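Local coordinates for cytokinesis protein 2 (Saccharomyces cerevisiae, PDB 4WPE) that binds phospholipids and actin filaments, forms rings that coincide with the septins and later with the medial actin ring, and mediates the cytoskeletal rearrangements required for cytokinesis, at residues K52-A55 against R56-A60; N83-L86 against S87-A91; S100-L103 against F104-Y108; Q249-M252 against D253-T256. All blocks are in the same frame, centred on the assembly; numbering follows the deposited sequence.

Contact 1: K52-A55 against R56-A60; sequences KDYA and RRLGA
Two successive turns of helix 37-71, part of the dimeric F-BAR domain's helical core, meet here in regular alpha-helical i to i+4 bonding. Arg-56 N donates to Lys-52 O at 2.9 Å, and Arg-57 N, Leu-58 N and Gly-59 N reach Asp-53 O, Tyr-54 O and Ala-55 O in the same way. On the buried side, CD2 of Leu-58 approaches CE2 of the Tyr-54 ring obliquely at 4.3 Å. Both side chains have CG anti to the backbone N (chi1 -176° for Tyr-54), and this aims the ring and the isobutyl group off the same flank of the helix. Ala-55 is small enough for helix 76-162 to come close, at Ser-97. On the solvent side the aliphatic part of Arg-56 bends at chi2 (-19°), with its CG 3.2 Å from Lys-52 O and 4.5 Å from Lys-52 CG. Lys-52 NZ and Arg-56 NE stay 6.5 Å apart, so the two like charges do not meet. Asp-53 and Arg-57 instead form reciprocal salt bridges with Arg-57 and Asp-53 of the second subunit, and Tyr-54 OH bonds to Glu-51 of that subunit. Apolar groups thus serve helix 76-162 and the second subunit alike, and the reciprocal charges add to the dimer interface.

Contact 2: N83-L86 against S87-A91; sequences NVVL and SVEKA
Residues 83-91 form a continuous alpha-helical run of helix 76-162, in which the amide nitrogens of Ser-87, Val-88, Glu-89 and Lys-90 each donate to the carbonyl four residues back. The shortest of these bonds joins Val-88 N to Val-84 O at 2.7 Å, and it is nearly straight at the hydrogen (N-H...O 163°). Val-84 O is gripped a second time by Ser-87 OG, 3.2 Å away. That hydroxyl sits between its own backbone N and carbonyl carbon (chi1 87°), which turns it back toward the preceding turn; a serine suits the place because its short arm can satisfy itself on the helix backbone. Beside this, CG1 of Val-84 meets CG2 of Val-88 at 4.0 Å, the two branched side chains crossing at a slant. Lys-90 folds its aliphatic chain over the end of the Leu-86 carbonyl, with Lys-90 CG 3.2 Å from Leu-86 O and Lys-90 CE 4.3 Å from Leu-86 CG, so methylene groups cover the backbone while the amine runs on. Glu-89 lays its CG 3.2 Å from Val-85 O before its carboxylate leads away to salt bridges with Arg-92 and with Arg-47 of the second subunit. Leu-86 thus gives an apolar surface to helix 37-71, Val-85 and Val-88 to helix 170-259, while the buried carboxylate has two arginines whose positive charge would probably favour its ionised form.

Contact 3: S100-L103 against F104-Y108; sequences SEIL and FRQIY
Phe-104 N and Arg-105 N donate to Ser-100 O and Glu-101 O with ordinary alpha-helical spacing, but the turn then widens. Ile-102 O takes Gln-106 N at 3.1 Å and, weakly, Ile-107 N, and Leu-103 O accepts Tyr-108 N at 2.9 Å, the five-residue reach of a pi-type turn. Among the charged and polar side chains, Glu-101 and Arg-105 run alongside each other, CB of Glu-101 over one face of the guanidinium. Their opposite charges probably attract weakly, with Glu-101 OE2 4.1 Å from Arg-105 NH2, too far for a salt bridge. The amide of Gln-106 lies across Ile-102, its OE1 3.6 Å from Ile-102 CG2. In the apolar group, CD1 of Ile-107 touches CD2 of Leu-103 at 3.6 Å, the two chains side by side and pointing the same way. With chi1 at 59°, Ile-107 CG1 falls between its backbone N and carbonyl carbon, which brings it against the Leu-103 carbonyl oxygen. Alanine at Ile-107 would remove both branches, CG1 with CD1 and CG2, and would probably open a gap beside Leu-103 CD2. Among the neighbouring helices, Ile-107 touches both Phe-44 of helix 37-71 and Gln-236 of helix 170-259, while in the preceding turn Leu-103 packs on Phe-237 of helix 170-259 and Ser-100 OG bonds to Ser-48 O of helix 37-71.

Contact 4: Q249-M252 against D253-T256; sequences QTKM and DMLT
Met-252 O is held by two donors of one residue, Thr-256 N at 3.0 Å and Thr-256 OG1 at 3.1 Å, which reach it from opposite faces of the carbonyl plane. The hydroxyl gets there because OG1 is anti to its own carbonyl carbon (chi1 -69°) and thus beside the backbone N; threonine suits the site by spending its polar group on the helix. Asp-253 N, Met-254 N and Leu-255 N continue the alpha-helical pattern to Gln-249 O, Thr-250 O and Lys-251 O. Gln-249 and Asp-253 then extend side by side in the same direction, their amide and carboxylate planes 35° apart and Gln-249 CG 4.0 Å from Asp-253 OD2. Replacing Asp-253 by alanine would remove the carboxylate, and the stem of Gln-249 is likely to lose its companion while a gap opens against Met-242 of the second subunit. Further out, the methyl CE of selenomethionine Met-254 rests on CD of Lys-251 at 3.7 Å, an apolar contact between the methyl and the lysine's aliphatic stem. On the buried flank, selenium SE of Met-252 is 4.5 Å from Leu-255 CD2, while Met-252 also packs on Tyr-245 of the second subunit. The threonine hydroxyls are therefore spent on backbone carbonyls, Thr-256 on Met-252 and Thr-250 on Ile-246, Gln-249 and Asp-253 face the second subunit, and the pliable apolar chains of Met-252, Met-254 and Leu-255 fill in against helix 76-162.

In the fold
All four contacts belong to the elongated helical bundle of the F-BAR domain and follow one another along the chain: contact 1 on helix 37-71, contacts 2 and 3 on helix 76-162, contact 4 on helix 170-259. Contact 2 is the meeting point, its centre about 14 Å from that of contact 1 and about 10 Å from that of contact 4, touching both. Contact 3 lies further along helix 76-162, its centre about 25 Å from that of contact 2, and touches contact 1 where Ser-100 meets Lys-52. Contacts 1, 2 and 4 also reach the second subunit, so these three helices serve the fold of one chain and the dimer together.

Contact 1: K52-A55 against R56-A60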
loop_
_atom_site.group_PDB
_atom_site.type_symbol
_atom_site.label_atom_id
_atom_site.label_comp_id
_atom_site.label_asym_id
_atom_site.label_seq_id
_atom_site.Cartn_x
_atom_site.Cartn_y
_atom_site.Cartn_z
ATOM N N LYS A 52 3.255 0.943 -7.541
ATOM C CA LYS A 52 4.398 1.766 -7.909
ATOM C C LYS A 52 4.366 3.084 -7.145
ATOM O O LYS A 52 5.379 3.528 -6.611
ATOM C CB LYS A 52 4.417 2.019 -9.417
ATOM C CG LYS A 52 5.592 2.853 -9.896
ATOM C CD LYS A 52 5.344 3.400 -11.292
ATOM C CE LYS A 52 6.535 4.206 -11.787
ATOM N NZ LYS A 52 6.332 4.699 -13.175
ATOM N N ASP A 53 3.191 3.701 -7.085
ATOM C CA ASP A 53 3.037 4.964 -6.376
ATOM C C ASP A 53 3.194 4.771 -4.870
ATOM O O ASP A 53 3.718 5.642 -4.177
ATOM C CB ASP A 53 1.682 5.595 -6.691
ATOM C CG ASP A 53 1.465 5.787 -8.177
ATOM O OD1 ASP A 53 2.451 5.686 -8.938
ATOM O OD2 ASP A 53 0.311 6.034 -8.586
ATOM N N TYR A 54 2.739 3.627 -4.370
ATOM C CA TYR A 54 2.880 3.315 -2.952
ATOM C C TYR A 54 4.353 3.164 -2.585
ATOM O O TYR A 54 4.808 3.721 -1.589
ATOM C CB TYR A 54 2.111 2.043 -2.595
ATOM C CG TYR A 54 2.136 1.701 -1.121
ATOM C CD1 TYR A 54 1.252 2.299 -0.232
ATOM C CD2 TYR A 54 3.045 0.778 -0.620
ATOM C CE1 TYR A 54 1.275 1.985 1.119
ATOM C CE2 TYR A 54 3.076 0.462 0.726
ATOM C CZ TYR A 54 2.191 1.067 1.591
ATOM O OH TYR A 54 2.226 0.747 2.929
ATOM N N ALA A 55 5.092 2.414 -3.396
ATOM C CA ALA A 55 6.514 2.198 -3.150
ATOM C C ALA A 55 7.292 3.500 -3.270
ATOM O O ALA A 55 8.152 3.798 -2.440
ATOM C CB ALA A 55 7.071 1.165 -4.111
ATOM N N ARG A 56 6.984 4.275 -4.304
ATOM C CA ARG A 56 7.698 5.521 -4.554
ATOM C C ARG A 56 7.439 6.544 -3.455
ATOM O O ARG A 56 8.354 7.247 -3.026
ATOM C CB ARG A 56 7.315 6.102 -5.918
ATOM C CG ARG A 56 7.966 5.399 -7.112
ATOM C CD ARG A 56 9.202 4.596 -6.703
ATOM N NE ARG A 56 10.017 4.211 -7.851
ATOM C CZ ARG A 56 11.086 4.882 -8.272
ATOM N NH1 ARG A 56 11.479 5.975 -7.632
ATOM N NH2 ARG A 56 11.765 4.455 -9.329
ATOM N N ARG A 57 6.198 6.619 -2.990
ATOM C CA ARG A 57 5.841 7.586 -1.958
ATOM C C ARG A 57 6.310 7.136 -0.580
ATOM O O ARG A 57 6.597 7.964 0.283
ATOM C CB ARG A 57 4.334 7.830 -1.944
ATOM C CG ARG A 57 3.937 9.042 -1.128
ATOM C CD ARG A 57 2.449 9.305 -1.210
ATOM N NE ARG A 57 1.988 10.112 -0.086
ATOM C CZ ARG A 57 0.723 10.468 0.104
ATOM N NH1 ARG A 57 -0.207 10.091 -0.761
ATOM N NH2 ARG A 57 0.390 11.203 1.156
ATOM N N LEU A 58 6.383 5.824 -0.374
ATOM C CA LEU A 58 6.914 5.284 0.873
ATOM C C LEU A 58 8.411 5.542 0.948
ATOM O O LEU A 58 8.946 5.852 2.013
ATOM C CB LEU A 58 6.630 3.786 0.993
ATOM C CG LEU A 58 7.110 3.114 2.281
ATOM C CD1 LEU A 58 6.428 3.722 3.492
ATOM C CD2 LEU A 58 6.881 1.612 2.230
ATOM N N GLY A 59 9.083 5.411 -0.193
ATOM C CA GLY A 59 10.509 5.675 -0.279
ATOM C C GLY A 59 10.822 7.122 0.043
ATOM O O GLY A 59 11.799 7.422 0.731
ATOM N N ALA A 60 9.979 8.023 -0.454
ATOM C CA ALA A 60 10.116 9.447 -0.171
ATOM C C ALA A 60 9.909 9.729 1.313
ATOM O O ALA A 60 10.514 10.644 1.868
ATOM C CB ALA A 60 9.132 10.253 -1.004
#

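Contact 2: N83-L86 against S87-A91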
loop_
_atom_site.group_PDB
_atom_site.type_symbol
_atom_site.label_atom_id
_atom_site.label_comp_id
_atom_site.label_asym_id
_atom_site.label_seq_id
_atom_site.Cartn_x
_atom_site.Cartn_y
_atom_site.Cartn_z
ATOM N N ASN A 83 16.384 3.313 13.429
ATOM C CA ASN A 83 17.007 2.856 12.194
ATOM C C ASN A 83 16.449 1.513 11.728
ATOM O O ASN A 83 16.459 1.211 10.534
ATOM C CB ASN A 83 18.524 2.767 12.365
ATOM C CG ASN A 83 19.188 4.134 12.390
ATOM O OD1 ASN A 83 18.788 5.046 11.663
ATOM N ND2 ASN A 83 20.206 4.283 13.229
ATOM N N VAL A 84 15.964 0.708 12.669
ATOM C CA VAL A 84 15.287 -0.537 12.316
ATOM C C VAL A 84 13.984 -0.206 11.603
ATOM O O VAL A 84 13.667 -0.794 10.571
ATOM C CB VAL A 84 15.001 -1.416 13.550
ATOM C CG1 VAL A 84 13.993 -2.504 13.211
ATOM C CG2 VAL A 84 16.288 -2.029 14.074
ATOM N N VAL A 85 13.240 0.749 12.154
ATOM C CA VAL A 85 12.025 1.241 11.513
ATOM C C VAL A 85 12.344 1.735 10.109
ATOM O O VAL A 85 11.622 1.449 9.155
ATOM C CB VAL A 85 11.371 2.383 12.319
ATOM C CG1 VAL A 85 10.163 2.935 11.580
ATOM C CG2 VAL A 85 10.973 1.900 13.703
ATOM N N LEU A 86 13.448 2.464 9.994
ATOM C CA LEU A 86 13.885 3.003 8.715
ATOM C C LEU A 86 14.198 1.896 7.716
ATOM O O LEU A 86 13.802 1.974 6.553
ATOM C CB LEU A 86 15.106 3.899 8.910
ATOM C CG LEU A 86 15.679 4.560 7.658
ATOM C CD1 LEU A 86 14.597 5.336 6.925
ATOM C CD2 LEU A 86 16.832 5.474 8.038
ATOM N N SER A 87 14.899 0.863 8.171
ATOM C CA SER A 87 15.308 -0.221 7.279
ATOM C C SER A 87 14.141 -1.151 6.945
ATOM O O SER A 87 14.033 -1.646 5.821
ATOM C CB SER A 87 16.461 -1.019 7.896
ATOM O OG SER A 87 15.985 -2.046 8.746
ATOM N N VAL A 88 13.273 -1.387 7.922
ATOM C CA VAL A 88 12.083 -2.204 7.710
ATOM C C VAL A 88 11.196 -1.598 6.628
ATOM O O VAL A 88 10.730 -2.297 5.730
ATOM C CB VAL A 88 11.266 -2.363 9.013
ATOM C CG1 VAL A 88 9.814 -2.713 8.710
ATOM C CG2 VAL A 88 11.904 -3.406 9.920
ATOM N N GLU A 89 10.986 -0.288 6.708
ATOM C CA GLU A 89 10.066 0.391 5.803
ATOM C C GLU A 89 10.605 0.513 4.381
ATOM O O GLU A 89 9.835 0.462 3.426
ATOM C CB GLU A 89 9.715 1.777 6.350
ATOM C CG GLU A 89 8.832 1.745 7.591
ATOM C CD GLU A 89 7.452 1.170 7.316
ATOM O OE1 GLU A 89 6.587 1.915 6.806
ATOM O OE2 GLU A 89 7.232 -0.025 7.606
ATOM N N LYS A 90 11.916 0.672 4.226
ATOM C CA LYS A 90 12.479 0.748 2.880
ATOM C C LYS A 90 12.515 -0.643 2.250
ATOM O O LYS A 90 12.572 -0.776 1.028
ATOM C CB LYS A 90 13.878 1.373 2.889
ATOM C CG LYS A 90 14.861 0.724 3.834
ATOM C CD LYS A 90 16.270 1.248 3.607
ATOM C CE LYS A 90 16.338 2.758 3.773
ATOM N NZ LYS A 90 17.701 3.284 3.479
ATOM N N ALA A 91 12.470 -1.676 3.087
ATOM C CA ALA A 91 12.365 -3.049 2.602
ATOM C C ALA A 91 10.977 -3.308 2.020
ATOM O O ALA A 91 10.843 -3.960 0.983
ATOM C CB ALA A 91 12.666 -4.037 3.717
#

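Contact 3: S100-L103 against F104-Y108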
loop_
_atom_site.group_PDB
_atom_site.type_symbol
_atom_site.label_atom_id
_atom_site.label_comp_id
_atom_site.label_asym_id
_atom_site.label_seq_id
_atom_site.Cartn_x
_atom_site.Cartn_y
_atom_site.Cartn_z
ATOM N N SER A 100 5.075 -4.412 -8.032
ATOM C CA SER A 100 4.498 -3.560 -9.067
ATOM C C SER A 100 4.992 -3.945 -10.455
ATOM O O SER A 100 4.207 -4.051 -11.396
ATOM C CB SER A 100 4.824 -2.092 -8.792
ATOM O OG SER A 100 4.389 -1.265 -9.857
ATOM N N GLU A 101 6.298 -4.157 -10.576
ATOM C CA GLU A 101 6.897 -4.490 -11.863
ATOM C C GLU A 101 6.440 -5.861 -12.366
ATOM O O GLU A 101 6.192 -6.033 -13.557
ATOM C CB GLU A 101 8.426 -4.433 -11.767
ATOM C CG GLU A 101 8.946 -3.108 -11.219
ATOM C CD GLU A 101 10.455 -3.088 -11.037
ATOM O OE1 GLU A 101 11.070 -4.176 -11.010
ATOM O OE2 GLU A 101 11.024 -1.982 -10.907
ATOM N N ILE A 102 6.322 -6.831 -11.465
ATOM C CA ILE A 102 5.818 -8.151 -11.840
ATOM C C ILE A 102 4.400 -8.030 -12.387
ATOM O O ILE A 102 4.028 -8.695 -13.356
ATOM C CB ILE A 102 5.816 -9.130 -10.650
ATOM C CG1 ILE A 102 7.242 -9.429 -10.194
ATOM C CG2 ILE A 102 5.111 -10.430 -11.019
ATOM C CD1 ILE A 102 7.308 -10.305 -8.961
ATOM N N LEU A 103 3.613 -7.162 -11.765
ATOM C CA LEU A 103 2.227 -6.980 -12.163
ATOM C C LEU A 103 2.118 -6.379 -13.562
ATOM O O LEU A 103 1.324 -6.840 -14.374
ATOM C CB LEU A 103 1.484 -6.107 -11.147
ATOM C CG LEU A 103 1.118 -6.802 -9.830
ATOM C CD1 LEU A 103 0.784 -5.790 -8.745
ATOM C CD2 LEU A 103 -0.037 -7.770 -10.023
ATOM N N PHE A 104 2.924 -5.368 -13.859
ATOM C CA PHE A 104 2.767 -4.660 -15.123
ATOM C C PHE A 104 3.188 -5.483 -16.339
ATOM O O PHE A 104 2.553 -5.402 -17.392
ATOM C CB PHE A 104 3.550 -3.347 -15.110
ATOM C CG PHE A 104 3.367 -2.529 -16.357
ATOM C CD1 PHE A 104 2.242 -1.736 -16.521
ATOM C CD2 PHE A 104 4.311 -2.562 -17.371
ATOM C CE1 PHE A 104 2.064 -0.987 -17.670
ATOM C CE2 PHE A 104 4.140 -1.816 -18.521
ATOM C CZ PHE A 104 3.014 -1.027 -18.671
ATOM N N ARG A 105 4.247 -6.272 -16.205
ATOM C CA ARG A 105 4.845 -6.907 -17.376
ATOM C C ARG A 105 4.608 -8.411 -17.470
ATOM O O ARG A 105 4.328 -8.925 -18.551
ATOM C CB ARG A 105 6.348 -6.624 -17.407
ATOM C CG ARG A 105 6.758 -5.432 -16.565
ATOM C CD ARG A 105 8.030 -4.785 -17.078
ATOM N NE ARG A 105 8.419 -3.650 -16.250
ATOM C CZ ARG A 105 9.496 -3.631 -15.472
ATOM N NH1 ARG A 105 10.299 -4.684 -15.422
ATOM N NH2 ARG A 105 9.774 -2.555 -14.746
ATOM N N GLN A 106 4.716 -9.124 -16.358
ATOM C CA GLN A 106 4.564 -10.574 -16.419
ATOM C C GLN A 106 3.110 -11.036 -16.427
ATOM O O GLN A 106 2.793 -12.073 -17.011
ATOM C CB GLN A 106 5.301 -11.242 -15.263
ATOM C CG GLN A 106 6.742 -10.814 -15.122
ATOM C CD GLN A 106 7.398 -11.442 -13.917
ATOM O OE1 GLN A 106 6.938 -12.466 -13.412
ATOM N NE2 GLN A 106 8.471 -10.826 -13.439
ATOM N N ILE A 107 2.221 -10.286 -15.784
ATOM C CA ILE A 107 0.835 -10.728 -15.728
ATOM C C ILE A 107 -0.127 -9.785 -16.459
ATOM O O ILE A 107 -1.072 -10.252 -17.078
ATOM C CB ILE A 107 0.372 -10.946 -14.260
ATOM C CG1 ILE A 107 0.505 -9.678 -13.436
ATOM C CG2 ILE A 107 1.184 -12.041 -13.598
ATOM C CD1 ILE A 107 -0.765 -8.903 -13.314
ATOM N N TYR A 108 0.105 -8.476 -16.413
ATOM C CA TYR A 108 -0.762 -7.558 -17.154
ATOM C C TYR A 108 -0.494 -7.629 -18.649
ATOM O O TYR A 108 -1.413 -7.812 -19.450
ATOM C CB TYR A 108 -0.590 -6.112 -16.681
ATOM C CG TYR A 108 -1.050 -5.092 -17.704
ATOM C CD1 TYR A 108 -2.400 -4.861 -17.928
ATOM C CD2 TYR A 108 -0.131 -4.365 -18.451
ATOM C CE1 TYR A 108 -2.822 -3.934 -18.866
ATOM C CE2 TYR A 108 -0.542 -3.437 -19.388
ATOM C CZ TYR A 108 -1.886 -3.225 -19.593
ATOM O OH TYR A 108 -2.294 -2.300 -20.527
#

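Contact 4: Q249-M252 against D253-T256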
loop_
_atom_site.group_PDB
_atom_site.type_symbol
_atom_site.label_atom_id
_atom_site.label_comp_id
_atom_site.label_asym_id
_atom_site.label_seq_id
_atom_site.Cartn_x
_atom_site.Cartn_y
_atom_site.Cartn_z
ATOM N N GLN A 249 5.504 -9.228 7.290
ATOM C CA GLN A 249 5.304 -9.799 8.613
ATOM C C GLN A 249 6.646 -10.037 9.307
ATOM O O GLN A 249 6.804 -9.742 10.489
ATOM C CB GLN A 249 4.503 -11.101 8.521
ATOM C CG GLN A 249 4.444 -11.889 9.821
ATOM C CD GLN A 249 3.524 -13.090 9.735
ATOM O OE1 GLN A 249 3.276 -13.622 8.653
ATOM N NE2 GLN A 249 3.003 -13.520 10.880
ATOM N N THR A 250 7.611 -10.555 8.555
ATOM C CA THR A 250 8.935 -10.856 9.091
ATOM C C THR A 250 9.650 -9.591 9.553
ATOM O O THR A 250 10.395 -9.607 10.534
ATOM C CB THR A 250 9.805 -11.579 8.043
ATOM O OG1 THR A 250 9.094 -12.712 7.530
ATOM C CG2 THR A 250 11.113 -12.052 8.657
ATOM N N LYS A 251 9.414 -8.493 8.845
ATOM C CA LYS A 251 10.054 -7.226 9.175
ATOM C C LYS A 251 9.451 -6.598 10.426
ATOM O O LYS A 251 10.157 -5.963 11.208
ATOM C CB LYS A 251 9.959 -6.260 7.994
ATOM C CG LYS A 251 10.716 -6.733 6.767
ATOM C CD LYS A 251 12.101 -7.230 7.146
ATOM C CE LYS A 251 12.961 -7.476 5.921
ATOM N NZ LYS A 251 14.271 -8.076 6.296
HETATM N N MSE A 252 8.148 -6.776 10.618
HETATM C CA MSE A 252 7.494 -6.289 11.829
HETATM C C MSE A 252 7.816 -7.199 13.008
HETATM O O MSE A 252 7.713 -6.789 14.165
HETATM C CB MSE A 252 5.980 -6.184 11.636
HETATM C CG MSE A 252 5.559 -5.186 10.574
HETATM SE SE MSE A 252 5.998 -3.353 11.066
HETATM C CE MSE A 252 5.489 -2.446 9.414
ATOM N N ASP A 253 8.201 -8.438 12.714
ATOM C CA ASP A 253 8.709 -9.328 13.750
ATOM C C ASP A 253 10.031 -8.779 14.264
ATOM O O ASP A 253 10.258 -8.723 15.470
ATOM C CB ASP A 253 8.889 -10.755 13.226
ATOM C CG ASP A 253 7.603 -11.562 13.264
ATOM O OD1 ASP A 253 6.752 -11.297 14.141
ATOM O OD2 ASP A 253 7.447 -12.469 12.420
HETATM N N MSE A 254 10.896 -8.368 13.338
HETATM C CA MSE A 254 12.175 -7.754 13.683
HETATM C C MSE A 254 11.983 -6.569 14.619
HETATM O O MSE A 254 12.633 -6.474 15.662
HETATM C CB MSE A 254 12.915 -7.285 12.427
HETATM C CG MSE A 254 13.509 -8.383 11.570
HETATM SE SE MSE A 254 15.118 -7.753 10.662
HETATM C CE MSE A 254 14.383 -6.169 9.798
ATOM N N LEU A 255 11.083 -5.669 14.231
ATOM C CA LEU A 255 10.829 -4.451 14.989
ATOM C C LEU A 255 10.299 -4.774 16.378
ATOM O O LEU A 255 10.736 -4.191 17.368
ATOM C CB LEU A 255 9.842 -3.552 14.245
ATOM C CG LEU A 255 9.566 -2.203 14.908
ATOM C CD1 LEU A 255 10.870 -1.472 15.174
ATOM C CD2 LEU A 255 8.643 -1.356 14.050
ATOM N N THR A 256 9.358 -5.708 16.443
ATOM C CA THR A 256 8.832 -6.171 17.719
ATOM C C THR A 256 9.932 -6.800 18.583
ATOM O O THR A 256 10.028 -6.507 19.775
ATOM C CB THR A 256 7.690 -7.188 17.515
ATOM O OG1 THR A 256 6.540 -6.520 16.975
ATOM C CG2 THR A 256 7.309 -7.839 18.834
#